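Bacteriocin (Pseudomonas syringae pv. tomato, PDB 4FZL) probably kills competing bacteria by cleaving the peptidoglycan precursor lipid II, as a calcium-binding bacteriocin of the colicin M family. Local coordinates at residues Tyr17-Phe26 against Gly92-Ala100; Ile37-Ala48 against Ile76-Pro84. All blocks are in the same frame, centred on the assembly; numbering follows the deposited sequence.

Interaction 1: Tyr17-Phe26 against Gly92-Ala100; sequences YCSPNCLATF and GGLMTPFHA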
ATOM      1  N   TYR A  17       3.185   4.999 -17.283  1.00 19.86           N
ATOM      2  CA  TYR A  17       2.512   4.684 -16.047  1.00 21.29           C
ATOM      3  C   TYR A  17       3.212   3.559 -15.319  1.00 27.26           C
ATOM      4  O   TYR A  17       3.244   3.557 -14.128  1.00 26.19           O
ATOM      5  CB  TYR A  17       1.082   4.263 -16.352  1.00 20.87           C
ATOM      6  CG  TYR A  17       0.130   5.341 -16.736  1.00 21.45           C
ATOM      7  CD1 TYR A  17       0.189   6.573 -16.105  1.00 22.72           C
ATOM      8  CD2 TYR A  17      -0.920   5.113 -17.595  1.00 21.66           C
ATOM      9  CE1 TYR A  17      -0.763   7.549 -16.315  1.00 22.51           C
ATOM     10  CE2 TYR A  17      -1.889   6.101 -17.786  1.00 21.49           C
ATOM     11  CZ  TYR A  17      -1.809   7.302 -17.124  1.00 22.17           C
ATOM     12  OH  TYR A  17      -2.775   8.284 -17.313  1.00 23.19           O
ATOM     13  N   CYS A  18       3.788   2.595 -16.010  1.00 23.01           N
ATOM     14  CA  CYS A  18       4.505   1.484 -15.364  1.00 23.88           C
ATOM     15  C   CYS A  18       5.993   1.860 -15.228  1.00 26.09           C
ATOM     16  O   CYS A  18       6.905   1.215 -15.775  1.00 31.77           O
ATOM     17  CB  CYS A  18       4.359   0.162 -16.148  1.00 26.09           C
ATOM     18  SG  CYS A  18       2.624  -0.380 -16.086  1.00 27.87           S
ATOM     19  N   SER A  19       6.227   3.001 -14.620  1.00 25.57           N
ATOM     20  CA  SER A  19       7.540   3.539 -14.405  1.00 23.97           C
ATOM     21  C   SER A  19       7.474   4.536 -13.222  1.00 28.59           C
ATOM     22  O   SER A  19       6.402   4.833 -12.717  1.00 28.35           O
ATOM     23  CB  SER A  19       8.062   4.243 -15.664  1.00 29.80           C
ATOM     24  OG  SER A  19       7.528   5.558 -15.745  1.00 33.10           O
ATOM     25  N   PRO A  20       8.627   5.103 -12.831  1.00 29.16           N
ATOM     26  CA  PRO A  20       8.652   6.205 -11.838  1.00 31.60           C
ATOM     27  C   PRO A  20       7.930   7.456 -12.311  1.00 32.60           C
ATOM     28  O   PRO A  20       7.674   8.333 -11.508  1.00 34.62           O
ATOM     29  CB  PRO A  20      10.135   6.511 -11.736  1.00 38.89           C
ATOM     30  CG  PRO A  20      10.752   5.152 -11.926  1.00 38.57           C
ATOM     31  CD  PRO A  20       9.998   4.647 -13.112  1.00 33.42           C
ATOM     32  N   ASN A  21       7.602   7.536 -13.598  1.00 27.93           N
ATOM     33  CA  ASN A  21       6.842   8.685 -14.146  1.00 24.56           C
ATOM     34  C   ASN A  21       5.347   8.567 -13.983  1.00 28.04           C
ATOM     35  O   ASN A  21       4.617   9.443 -14.470  1.00 26.89           O
ATOM     36  CB  ASN A  21       7.172   8.764 -15.646  1.00 23.82           C
ATOM     37  CG  ASN A  21       8.648   9.033 -15.910  1.00 35.78           C
ATOM     38  OD1 ASN A  21       9.306   8.326 -16.690  1.00 44.15           O
ATOM     39  ND2 ASN A  21       9.179  10.063 -15.243  1.00 37.64           N
ATOM     40  N   CYS A  22       4.885   7.518 -13.294  1.00 23.80           N
ATOM     41  CA  CYS A  22       3.423   7.254 -13.154  1.00 21.77           C
ATOM     42  C   CYS A  22       2.671   8.462 -12.612  1.00 21.89           C
ATOM     43  O   CYS A  22       1.734   8.913 -13.255  1.00 24.61           O
ATOM     44  CB  CYS A  22       3.202   6.074 -12.238  1.00 28.19           C
ATOM     45  SG  CYS A  22       1.482   5.490 -12.292  1.00 30.17           S
ATOM     46  N   LEU A  23       3.093   9.007 -11.463  1.00 23.14           N
ATOM     47  CA  LEU A  23       2.318  10.051 -10.854  1.00 25.23           C
ATOM     48  C   LEU A  23       2.223  11.260 -11.756  1.00 22.11           C
ATOM     49  O   LEU A  23       1.121  11.817 -11.943  1.00 23.73           O
ATOM     50  CB  LEU A  23       2.874  10.431  -9.494  1.00 24.37           C
ATOM     51  CG  LEU A  23       2.226  11.613  -8.749  1.00 27.08           C
ATOM     52  CD1 LEU A  23       0.789  11.246  -8.445  1.00 27.30           C
ATOM     53  CD2 LEU A  23       2.995  11.989  -7.466  1.00 27.96           C
ATOM     54  N   ALA A  24       3.383  11.756 -12.215  1.00 23.72           N
ATOM     55  CA  ALA A  24       3.398  12.979 -13.064  1.00 19.89           C
ATOM     56  C   ALA A  24       2.446  12.785 -14.303  1.00 22.59           C
ATOM     57  O   ALA A  24       1.757  13.693 -14.755  1.00 25.67           O
ATOM     58  CB  ALA A  24       4.798  13.285 -13.558  1.00 27.72           C
ATOM     59  N   THR A  25       2.524  11.612 -14.889  1.00 22.79           N
ATOM     60  CA  THR A  25       1.733  11.290 -16.102  1.00 25.00           C
ATOM     61  C   THR A  25       0.237  11.246 -15.759  1.00 21.48           C
ATOM     62  O   THR A  25      -0.610  11.773 -16.535  1.00 24.33           O
ATOM     63  CB  THR A  25       2.186   9.930 -16.736  1.00 23.27           C
ATOM     64  OG1 THR A  25       3.581   9.974 -16.987  1.00 26.57           O
ATOM     65  CG2 THR A  25       1.453   9.621 -18.038  1.00 25.92           C
ATOM     66  N   PHE A  26      -0.116  10.678 -14.583  1.00 19.97           N
ATOM     67  CA  PHE A  26      -1.472  10.649 -14.188  1.00 18.18           C
ATOM     68  C   PHE A  26      -2.017  12.042 -13.805  1.00 22.34           C
ATOM     69  O   PHE A  26      -3.167  12.407 -14.158  1.00 22.34           O
ATOM     70  CB  PHE A  26      -1.648   9.675 -13.049  1.00 21.30           C
ATOM     71  CG  PHE A  26      -3.073   9.551 -12.653  1.00 21.31           C
ATOM     72  CD1 PHE A  26      -3.921   8.846 -13.510  1.00 24.60           C
ATOM     73  CD2 PHE A  26      -3.589  10.081 -11.473  1.00 23.35           C
ATOM     74  CE1 PHE A  26      -5.240   8.689 -13.124  1.00 23.04           C
ATOM     75  CE2 PHE A  26      -4.896   9.936 -11.145  1.00 25.86           C
ATOM     76  CZ  PHE A  26      -5.730   9.246 -11.958  1.00 26.91           C
ATOM     77  N   GLY A  92       2.142  -3.881  -2.624  1.00 21.55           N
ATOM     78  CA  GLY A  92       3.358  -3.228  -2.215  1.00 22.31           C
ATOM     79  C   GLY A  92       4.219  -2.702  -3.348  1.00 28.40           C
ATOM     80  O   GLY A  92       5.303  -2.131  -3.120  1.00 26.93           O
ATOM     81  N   GLY A  93       3.721  -2.845  -4.568  1.00 21.19           N
ATOM     82  CA  GLY A  93       4.398  -2.370  -5.715  1.00 23.49           C
ATOM     83  C   GLY A  93       4.098  -0.917  -6.110  1.00 25.61           C
ATOM     84  O   GLY A  93       3.447  -0.204  -5.398  1.00 27.25           O
ATOM     85  N   LEU A  94       4.583  -0.538  -7.313  1.00 25.57           N
ATOM     86  CA  LEU A  94       4.514   0.812  -7.860  1.00 27.66           C
ATOM     87  C   LEU A  94       3.094   1.424  -7.736  1.00 24.09           C
ATOM     88  O   LEU A  94       2.901   2.622  -7.337  1.00 27.82           O
ATOM     89  CB  LEU A  94       4.818   0.735  -9.351  1.00 32.22           C
ATOM     90  CG  LEU A  94       4.860   1.998 -10.179  1.00 35.25           C
ATOM     91  CD1 LEU A  94       5.764   3.030  -9.497  1.00 41.77           C
ATOM     92  CD2 LEU A  94       5.344   1.607 -11.569  1.00 60.23           C
ATOM     93  N   MET A  95       2.084   0.590  -8.050  1.00 22.52           N
ATOM     94  CA  MET A  95       0.716   1.093  -8.150  1.00 22.77           C
ATOM     95  C   MET A  95      -0.083   0.944  -6.887  1.00 20.39           C
ATOM     96  O   MET A  95      -1.301   1.258  -6.851  1.00 21.64           O
ATOM     97  CB  MET A  95      -0.013   0.511  -9.359  1.00 21.94           C
ATOM     98  CG  MET A  95       0.512   1.200 -10.673  1.00 27.03           C
ATOM     99  SD  MET A  95      -0.132   0.391 -12.120  1.00 28.17           S
ATOM    100  CE  MET A  95       0.688   1.260 -13.433  1.00 30.70           C
ATOM    101  N   THR A  96       0.527   0.480  -5.829  1.00 20.57           N
ATOM    102  CA  THR A  96      -0.187   0.285  -4.561  1.00 20.11           C
ATOM    103  C   THR A  96      -0.873   1.572  -4.033  1.00 22.30           C
ATOM    104  O   THR A  96      -2.059   1.539  -3.669  1.00 22.57           O
ATOM    105  CB  THR A  96       0.700  -0.390  -3.528  1.00 22.81           C
ATOM    106  OG1 THR A  96       0.719  -1.776  -3.789  1.00 28.72           O
ATOM    107  CG2 THR A  96       0.140  -0.193  -2.061  1.00 21.97           C
ATOM    108  N   PRO A  97      -0.169   2.726  -4.031  1.00 23.10           N
ATOM    109  CA  PRO A  97      -0.901   3.902  -3.479  1.00 24.22           C
ATOM    110  C   PRO A  97      -2.101   4.270  -4.376  1.00 20.85           C
ATOM    111  O   PRO A  97      -3.072   4.825  -3.918  1.00 24.00           O
ATOM    112  CB  PRO A  97       0.133   5.029  -3.458  1.00 29.73           C
ATOM    113  CG  PRO A  97       1.388   4.426  -3.924  1.00 28.85           C
ATOM    114  CD  PRO A  97       1.267   2.964  -4.168  1.00 28.20           C
ATOM    115  N   PHE A  98      -1.988   4.009  -5.691  1.00 22.69           N
ATOM    116  CA  PHE A  98      -3.117   4.263  -6.585  1.00 22.25           C
ATOM    117  C   PHE A  98      -4.258   3.304  -6.328  1.00 20.90           C
ATOM    118  O   PHE A  98      -5.444   3.621  -6.482  1.00 21.66           O
ATOM    119  CB  PHE A  98      -2.695   4.175  -8.037  1.00 21.37           C
ATOM    120  CG  PHE A  98      -1.765   5.284  -8.442  1.00 26.86           C
ATOM    121  CD1 PHE A  98      -2.240   6.532  -8.768  1.00 30.79           C
ATOM    122  CD2 PHE A  98      -0.396   5.069  -8.459  1.00 33.03           C
ATOM    123  CE1 PHE A  98      -1.337   7.558  -9.156  1.00 30.07           C
ATOM    124  CE2 PHE A  98       0.501   6.086  -8.828  1.00 42.04           C
ATOM    125  CZ  PHE A  98       0.015   7.344  -9.146  1.00 33.79           C
ATOM    126  N   HIS A  99      -3.906   2.074  -6.005  1.00 19.87           N
ATOM    127  CA  HIS A  99      -4.931   1.071  -5.673  1.00 20.50           C
ATOM    128  C   HIS A  99      -5.686   1.516  -4.414  1.00 21.07           C
ATOM    129  O   HIS A  99      -6.908   1.459  -4.377  1.00 22.43           O
ATOM    130  CB  HIS A  99      -4.218  -0.344  -5.513  1.00 21.98           C
ATOM    131  CG  HIS A  99      -5.160  -1.485  -5.344  1.00 23.15           C
ATOM    132  ND1 HIS A  99      -4.734  -2.766  -5.331  1.00 23.43           N
ATOM    133  CD2 HIS A  99      -6.540  -1.537  -5.308  1.00 21.24           C
ATOM    134  CE1 HIS A  99      -5.767  -3.608  -5.236  1.00 21.25           C
ATOM    135  NE2 HIS A  99      -6.886  -2.879  -5.241  1.00 19.96           N
ATOM    136  N   ALA A 100      -4.969   1.971  -3.398  1.00 20.88           N
ATOM    137  CA  ALA A 100      -5.589   2.473  -2.177  1.00 20.62           C
ATOM    138  C   ALA A 100      -6.441   3.701  -2.499  1.00 19.51           C
ATOM    139  O   ALA A 100      -7.523   3.926  -1.853  1.00 21.54           O
ATOM    140  CB  ALA A 100      -4.545   2.738  -1.102  1.00 22.20           C
TER
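Phe98 turns the edge of its ring toward the face of Phe26 in an offset edge-to-face pair, with ring centroids 5.9 Å apart and planes at 76°. Leu23 meets the same ring at its edge: CA of Leu23 lies near the ring plane, 3.9 Å from Phe98 CZ, and CD1 also reaches CZ. Obliquely to the ring, 37° off its normal, stands the sulfur of Cys22, with SG 3.6 Å from Phe98 CE2, a sulfur-aromatic contact. Cys22 reaches it because its SG is anti to the backbone N (chi1 -168°). Phe46 of helix 37-54 and Trp207 add edge-to-face partners to Phe98, placing it in an aromatic cluster. The Tyr17 ring, with Cys22 O and Phe26 N in plane at its edge, also pairs edge-to-face with Phe46.

Beside this cluster, the extended chain of Met95 carries its methyl against the end of helix 14-17 and the turn after it, CE lying 3.5 Å from Tyr17 O and 3.7 Å from Cys18 SG. Leu94 packs against backbone instead, its CD2 3.5 Å from Ser19 N. Ser19 OG accepts from Asn21 N at 2.9 Å as a cap for helix 22-33 and also bonds to Leu16 O.

The contact is apolar packing in the helical part of this colicin M-family protein: the loops preceding helices 22-33 and 96-106 meet, and Phe98 bridges the helices' first turns.

Interaction 2: Ile37-Ala48 against Ile76-Pro84; sequences IQSKVALKTFAA and INENIIKYP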
ATOM      1  N   ILE A  37     -13.291  10.422 -17.976  1.00 23.95           N
ATOM      2  CA  ILE A  37     -13.313   8.971 -18.310  1.00 22.21           C
ATOM      3  C   ILE A  37     -11.922   8.363 -18.405  1.00 20.38           C
ATOM      4  O   ILE A  37     -11.688   7.339 -17.769  1.00 23.60           O
ATOM      5  CB  ILE A  37     -14.120   8.665 -19.604  1.00 21.73           C
ATOM      6  CG1 ILE A  37     -15.587   9.022 -19.358  1.00 21.83           C
ATOM      7  CG2 ILE A  37     -13.920   7.225 -20.085  1.00 25.16           C
ATOM      8  CD1 ILE A  37     -16.413   9.062 -20.662  1.00 23.21           C
ATOM      9  N   GLN A  38     -11.034   8.947 -19.218  1.00 24.09           N
ATOM     10  CA  GLN A  38      -9.738   8.367 -19.349  1.00 22.54           C
ATOM     11  C   GLN A  38      -8.993   8.266 -18.017  1.00 20.24           C
ATOM     12  O   GLN A  38      -8.351   7.252 -17.739  1.00 21.08           O
ATOM     13  CB  GLN A  38      -8.896   9.114 -20.347  1.00 28.05           C
ATOM     14  CG  GLN A  38      -9.380   8.928 -21.733  1.00 33.31           C
ATOM     15  CD  GLN A  38      -8.545   7.940 -22.556  1.00 41.70           C
ATOM     16  OE1 GLN A  38      -7.961   6.936 -22.058  1.00 40.96           O
ATOM     17  NE2 GLN A  38      -8.465   8.249 -23.827  1.00 38.17           N
ATOM     18  N   SER A  39      -9.085   9.305 -17.204  1.00 20.56           N
ATOM     19  CA  SER A  39      -8.495   9.288 -15.876  1.00 19.35           C
ATOM     20  C   SER A  39      -9.053   8.210 -14.947  1.00 18.73           C
ATOM     21  O   SER A  39      -8.298   7.495 -14.216  1.00 22.50           O
ATOM     22  CB  SER A  39      -8.626  10.654 -15.178  1.00 24.35           C
ATOM     23  OG  SER A  39      -7.945  11.655 -15.818  1.00 24.77           O
ATOM     24  N   LYS A  40     -10.371   8.045 -14.986  1.00 20.51           N
ATOM     25  CA  LYS A  40     -11.053   7.078 -14.092  1.00 20.88           C
ATOM     26  C   LYS A  40     -10.724   5.691 -14.553  1.00 19.03           C
ATOM     27  O   LYS A  40     -10.449   4.796 -13.746  1.00 21.12           O
ATOM     28  CB  LYS A  40     -12.543   7.344 -14.046  1.00 24.32           C
ATOM     29  CG  LYS A  40     -12.920   8.619 -13.264  1.00 24.36           C
ATOM     30  CD  LYS A  40     -14.418   8.815 -13.305  1.00 33.01           C
ATOM     31  CE  LYS A  40     -14.861  10.216 -12.923  1.00 37.04           C
ATOM     32  NZ  LYS A  40     -16.272  10.508 -13.307  1.00 42.44           N
ATOM     33  N   VAL A  41     -10.726   5.520 -15.867  1.00 18.73           N
ATOM     34  CA  VAL A  41     -10.404   4.173 -16.407  1.00 19.87           C
ATOM     35  C   VAL A  41      -8.885   3.817 -16.125  1.00 16.79           C
ATOM     36  O   VAL A  41      -8.579   2.678 -15.716  1.00 19.37           O
ATOM     37  CB  VAL A  41     -10.701   4.033 -17.920  1.00 20.62           C
ATOM     38  CG1 VAL A  41     -10.163   2.699 -18.505  1.00 19.19           C
ATOM     39  CG2 VAL A  41     -12.205   4.151 -18.129  1.00 20.87           C
ATOM     40  N   ALA A  42      -7.973   4.789 -16.283  1.00 18.99           N
ATOM     41  CA  ALA A  42      -6.581   4.594 -15.879  1.00 20.71           C
ATOM     42  C   ALA A  42      -6.485   4.185 -14.403  1.00 18.21           C
ATOM     43  O   ALA A  42      -5.843   3.199 -14.056  1.00 20.47           O
ATOM     44  CB  ALA A  42      -5.675   5.809 -16.235  1.00 20.30           C
ATOM     45  N   LEU A  43      -7.180   4.917 -13.517  1.00 19.28           N
ATOM     46  CA  LEU A  43      -7.046   4.670 -12.101  1.00 21.75           C
ATOM     47  C   LEU A  43      -7.544   3.256 -11.749  1.00 18.67           C
ATOM     48  O   LEU A  43      -6.918   2.516 -10.981  1.00 20.75           O
ATOM     49  CB  LEU A  43      -7.814   5.748 -11.330  1.00 22.63           C
ATOM     50  CG  LEU A  43      -7.707   5.619  -9.814  1.00 23.65           C
ATOM     51  CD1 LEU A  43      -6.275   5.623  -9.289  1.00 23.60           C
ATOM     52  CD2 LEU A  43      -8.475   6.768  -9.149  1.00 26.56           C
ATOM     53  N   LYS A  44      -8.696   2.871 -12.326  1.00 19.56           N
ATOM     54  CA  LYS A  44      -9.175   1.535 -12.143  1.00 20.12           C
ATOM     55  C   LYS A  44      -8.279   0.415 -12.702  1.00 21.71           C
ATOM     56  O   LYS A  44      -8.176  -0.668 -12.133  1.00 21.90           O
ATOM     57  CB  LYS A  44     -10.645   1.422 -12.610  1.00 19.45           C
ATOM     58  CG  LYS A  44     -11.678   2.116 -11.740  1.00 22.01           C
ATOM     59  CD  LYS A  44     -13.154   1.874 -12.077  1.00 30.86           C
ATOM     60  CE  LYS A  44     -13.585   2.728 -13.194  1.00 26.99           C
ATOM     61  NZ  LYS A  44     -15.050   2.445 -13.467  1.00 26.09           N
ATOM     62  N   THR A  45      -7.609   0.727 -13.808  1.00 20.13           N
ATOM     63  CA  THR A  45      -6.657  -0.204 -14.387  1.00 20.31           C
ATOM     64  C   THR A  45      -5.459  -0.348 -13.428  1.00 18.69           C
ATOM     65  O   THR A  45      -4.936  -1.465 -13.277  1.00 21.22           O
ATOM     66  CB  THR A  45      -6.222   0.245 -15.799  1.00 21.07           C
ATOM     67  OG1 THR A  45      -7.386   0.327 -16.620  1.00 21.65           O
ATOM     68  CG2 THR A  45      -5.079  -0.675 -16.441  1.00 21.36           C
ATOM     69  N   PHE A  46      -4.978   0.798 -12.868  1.00 18.93           N
ATOM     70  CA  PHE A  46      -3.883   0.693 -11.908  1.00 17.64           C
ATOM     71  C   PHE A  46      -4.287  -0.248 -10.754  1.00 18.22           C
ATOM     72  O   PHE A  46      -3.449  -1.035 -10.263  1.00 22.29           O
ATOM     73  CB  PHE A  46      -3.475   2.039 -11.312  1.00 17.86           C
ATOM     74  CG  PHE A  46      -3.051   3.105 -12.276  1.00 19.50           C
ATOM     75  CD1 PHE A  46      -2.572   2.836 -13.559  1.00 22.20           C
ATOM     76  CD2 PHE A  46      -3.153   4.413 -11.894  1.00 21.25           C
ATOM     77  CE1 PHE A  46      -2.264   3.845 -14.405  1.00 24.34           C
ATOM     78  CE2 PHE A  46      -2.759   5.455 -12.731  1.00 23.64           C
ATOM     79  CZ  PHE A  46      -2.324   5.146 -14.009  1.00 21.95           C
ATOM     80  N   ALA A  47      -5.519  -0.054 -10.245  1.00 20.00           N
ATOM     81  CA  ALA A  47      -5.887  -0.904  -9.143  1.00 18.54           C
ATOM     82  C   ALA A  47      -5.961  -2.375  -9.526  1.00 17.92           C
ATOM     83  O   ALA A  47      -5.584  -3.252  -8.754  1.00 21.90           O
ATOM     84  CB  ALA A  47      -7.234  -0.447  -8.687  1.00 19.54           C
ATOM     85  N   ALA A  48      -6.504  -2.633 -10.724  1.00 19.43           N
ATOM     86  CA  ALA A  48      -6.550  -4.006 -11.211  1.00 20.70           C
ATOM     87  C   ALA A  48      -5.139  -4.616 -11.406  1.00 19.15           C
ATOM     88  O   ALA A  48      -4.932  -5.835 -11.152  1.00 22.31           O
ATOM     89  CB  ALA A  48      -7.368  -4.072 -12.505  1.00 20.27           C
ATOM     90  N   ILE A  76     -16.803   3.251 -24.662  1.00 21.00           N
ATOM     91  CA  ILE A  76     -15.804   4.172 -24.167  1.00 21.86           C
ATOM     92  C   ILE A  76     -16.169   4.849 -22.838  1.00 22.57           C
ATOM     93  O   ILE A  76     -15.509   5.744 -22.398  1.00 26.85           O
ATOM     94  CB  ILE A  76     -15.396   5.245 -25.199  1.00 23.82           C
ATOM     95  CG1 ILE A  76     -16.628   6.085 -25.612  1.00 22.57           C
ATOM     96  CG2 ILE A  76     -14.690   4.624 -26.449  1.00 27.20           C
ATOM     97  CD1 ILE A  76     -16.295   7.337 -26.438  1.00 28.00           C
ATOM     98  N   ASN A  77     -17.186   4.321 -22.188  1.00 22.98           N
ATOM     99  CA  ASN A  77     -17.616   4.931 -20.934  1.00 20.77           C
ATOM    100  C   ASN A  77     -16.780   4.503 -19.738  1.00 24.00           C
ATOM    101  O   ASN A  77     -15.981   3.580 -19.815  1.00 24.12           O
ATOM    102  CB  ASN A  77     -19.101   4.643 -20.621  1.00 23.72           C
ATOM    103  CG  ASN A  77     -19.348   3.155 -20.416  1.00 24.26           C
ATOM    104  OD1 ASN A  77     -19.087   2.609 -19.354  1.00 28.26           O
ATOM    105  ND2 ASN A  77     -19.908   2.496 -21.443  1.00 25.42           N
ATOM    106  N   GLU A  78     -16.977   5.152 -18.601  1.00 23.03           N
ATOM    107  CA  GLU A  78     -16.123   4.884 -17.412  1.00 24.19           C
ATOM    108  C   GLU A  78     -16.270   3.503 -16.768  1.00 24.72           C
ATOM    109  O   GLU A  78     -15.405   3.096 -15.987  1.00 28.50           O
ATOM    110  CB  GLU A  78     -16.276   5.963 -16.323  1.00 27.64           C
ATOM    111  CG  GLU A  78     -17.673   5.978 -15.761  1.00 36.91           C
ATOM    112  CD  GLU A  78     -17.977   7.266 -14.966  1.00 47.80           C
ATOM    113  OE1 GLU A  78     -18.601   8.226 -15.495  1.00 77.31           O
ATOM    114  OE2 GLU A  78     -17.532   7.322 -13.824  1.00 52.63           O
ATOM    115  N   ASN A  79     -17.344   2.781 -17.125  1.00 23.93           N
ATOM    116  CA  ASN A  79     -17.623   1.437 -16.645  1.00 22.68           C
ATOM    117  C   ASN A  79     -17.129   0.309 -17.542  1.00 21.92           C
ATOM    118  O   ASN A  79     -17.437  -0.840 -17.274  1.00 27.45           O
ATOM    119  CB  ASN A  79     -19.131   1.296 -16.347  1.00 28.14           C
ATOM    120  CG  ASN A  79     -19.556   2.245 -15.314  1.00 38.18           C
ATOM    121  OD1 ASN A  79     -20.570   2.935 -15.433  1.00 52.04           O
ATOM    122  ND2 ASN A  79     -18.741   2.358 -14.310  1.00 32.33           N
ATOM    123  N   ILE A  80     -16.272   0.627 -18.510  1.00 23.87           N
ATOM    124  CA  ILE A  80     -15.682  -0.433 -19.311  1.00 22.67           C
ATOM    125  C   ILE A  80     -14.655  -1.263 -18.559  1.00 23.58           C
ATOM    126  O   ILE A  80     -14.238  -2.305 -19.033  1.00 23.53           O
ATOM    127  CB  ILE A  80     -15.063   0.074 -20.636  1.00 20.94           C
ATOM    128  CG1 ILE A  80     -13.955   1.130 -20.405  1.00 22.97           C
ATOM    129  CG2 ILE A  80     -16.177   0.623 -21.538  1.00 26.12           C
ATOM    130  CD1 ILE A  80     -13.429   1.785 -21.662  1.00 25.08           C
ATOM    131  N   ILE A  81     -14.283  -0.786 -17.384  1.00 21.80           N
ATOM    132  CA  ILE A  81     -13.619  -1.579 -16.403  1.00 21.08           C
ATOM    133  C   ILE A  81     -14.361  -1.260 -15.108  1.00 20.82           C
ATOM    134  O   ILE A  81     -14.613  -0.075 -14.775  1.00 24.30           O
ATOM    135  CB  ILE A  81     -12.139  -1.313 -16.276  1.00 20.78           C
ATOM    136  CG1 ILE A  81     -11.508  -2.105 -15.113  1.00 24.47           C
ATOM    137  CG2 ILE A  81     -11.872   0.222 -16.107  1.00 22.86           C
ATOM    138  CD1 ILE A  81     -10.009  -2.111 -15.147  1.00 21.67           C
ATOM    139  N   LYS A  82     -14.750  -2.316 -14.381  1.00 27.11           N
ATOM    140  CA  LYS A  82     -15.449  -2.214 -13.078  1.00 27.96           C
ATOM    141  C   LYS A  82     -14.510  -2.511 -11.938  1.00 30.06           C
ATOM    142  O   LYS A  82     -13.703  -3.367 -12.036  1.00 35.42           O
ATOM    143  CB  LYS A  82     -16.682  -3.104 -13.068  1.00 36.04           C
ATOM    144  CG  LYS A  82     -17.774  -2.528 -13.988  1.00 45.83           C
ATOM    145  CD  LYS A  82     -18.961  -3.451 -14.165  1.00 63.03           C
ATOM    146  CE  LYS A  82     -20.031  -2.762 -15.009  1.00 74.18           C
ATOM    147  NZ  LYS A  82     -20.897  -3.720 -15.763  1.00 85.97           N
ATOM    148  N   TYR A  83     -14.659  -1.758 -10.858  1.00 25.54           N
ATOM    149  CA  TYR A  83     -13.901  -1.983  -9.640  1.00 25.10           C
ATOM    150  C   TYR A  83     -14.563  -3.173  -8.977  1.00 27.15           C
ATOM    151  O   TYR A  83     -15.678  -3.057  -8.487  1.00 44.80           O
ATOM    152  CB  TYR A  83     -13.889  -0.719  -8.788  1.00 24.83           C
ATOM    153  CG  TYR A  83     -12.870  -0.810  -7.659  1.00 27.19           C
ATOM    154  CD1 TYR A  83     -11.535  -0.543  -7.920  1.00 27.30           C
ATOM    155  CD2 TYR A  83     -13.225  -1.210  -6.405  1.00 28.56           C
ATOM    156  CE1 TYR A  83     -10.573  -0.626  -6.929  1.00 28.32           C
ATOM    157  CE2 TYR A  83     -12.260  -1.287  -5.376  1.00 26.28           C
ATOM    158  CZ  TYR A  83     -10.945  -1.006  -5.669  1.00 23.73           C
ATOM    159  OH  TYR A  83      -9.967  -1.154  -4.692  1.00 28.54           O
ATOM    160  N   PRO A  84     -13.855  -4.293  -8.853  1.00 27.40           N
ATOM    161  CA  PRO A  84     -14.503  -5.538  -8.436  1.00 34.83           C
ATOM    162  C   PRO A  84     -14.989  -5.560  -7.000  1.00 37.82           C
ATOM    163  O   PRO A  84     -14.545  -4.731  -6.154  1.00 34.83           O
ATOM    164  CB  PRO A  84     -13.409  -6.576  -8.661  1.00 45.37           C
ATOM    165  CG  PRO A  84     -12.117  -5.841  -8.540  1.00 46.00           C
ATOM    166  CD  PRO A  84     -12.386  -4.375  -8.791  1.00 36.60           C
TER
HETATM  167  O   HOH W   1     -16.640  10.832 -16.195  1.00 53.59           O
HETATM  168  O   HOH W   2     -18.931   8.609 -12.168  1.00 61.94           O
HETATM  169  O   HOH W   3     -16.506   0.657 -11.025  1.00 28.23           O
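Lys44 sends its amino group into the loop 76-84, where two backbone carbonyls accept from it: Glu78 O at 2.6 Å from Lys44 NZ, and Ile81 O at 2.9 Å from the same nitrogen. The second bond runs almost straight along its carbonyl (C=O...N 168°), whereas the first is tilted 34° from the carbonyl plane. A bend at chi3 (-81°) turns the end of the lysine to these two oxygens, and a water held by Tyr83 N adds a weak third bond. The ammonium thus bridges the carbonyls of Glu78 and Ile81, three residues apart in the loop, and Phe106 offers it a cation-pi contact.

One helical turn earlier, Lys40 and Glu78 form a long, weak salt bridge, NZ to OE2 3.5 Å. Two waters also bridge the pair: one accepts from Lys40 NZ at 2.9 Å and donates weakly to Glu78 OE1, the other donates to OE2 and accepts weakly from NZ. Asn77 OD1 accepts from Asn79 N, an Asx turn that shapes the loop.

Apolar contacts complete the interface, with Val41 CG1 3.8 Å from Ile81 CG2 and Ala47 CB at the edge of the Tyr83 ring. The loop therefore lies along helix 37-54, with Ile80 reaching helix 59-70 and Tyr83 reaching helix 96-106, where its hydroxyl bonds His103.

From the N terminus, the chain passes through the turn at Ser19-Cys22 into helix 22-33 and, after a short connection, into helix 37-54, so the first segments of both interactions lie on consecutive helices. After helix 59-70 the chain returns through the loop 76-84, and interaction 2 closes a loop of 27 residues. Interaction 1 closes the wider one, of 65 residues, when the start of helix 96-106 arrives, so interaction 2 is nested inside it. The two contacts touch: Phe26 CE1 lies 3.5 Å from Ser39 O, and Phe98 O is 3.5 Å from Leu43 CD1. Helix 37-54, which carries interaction 2, thus also packs against both helices of interaction 1.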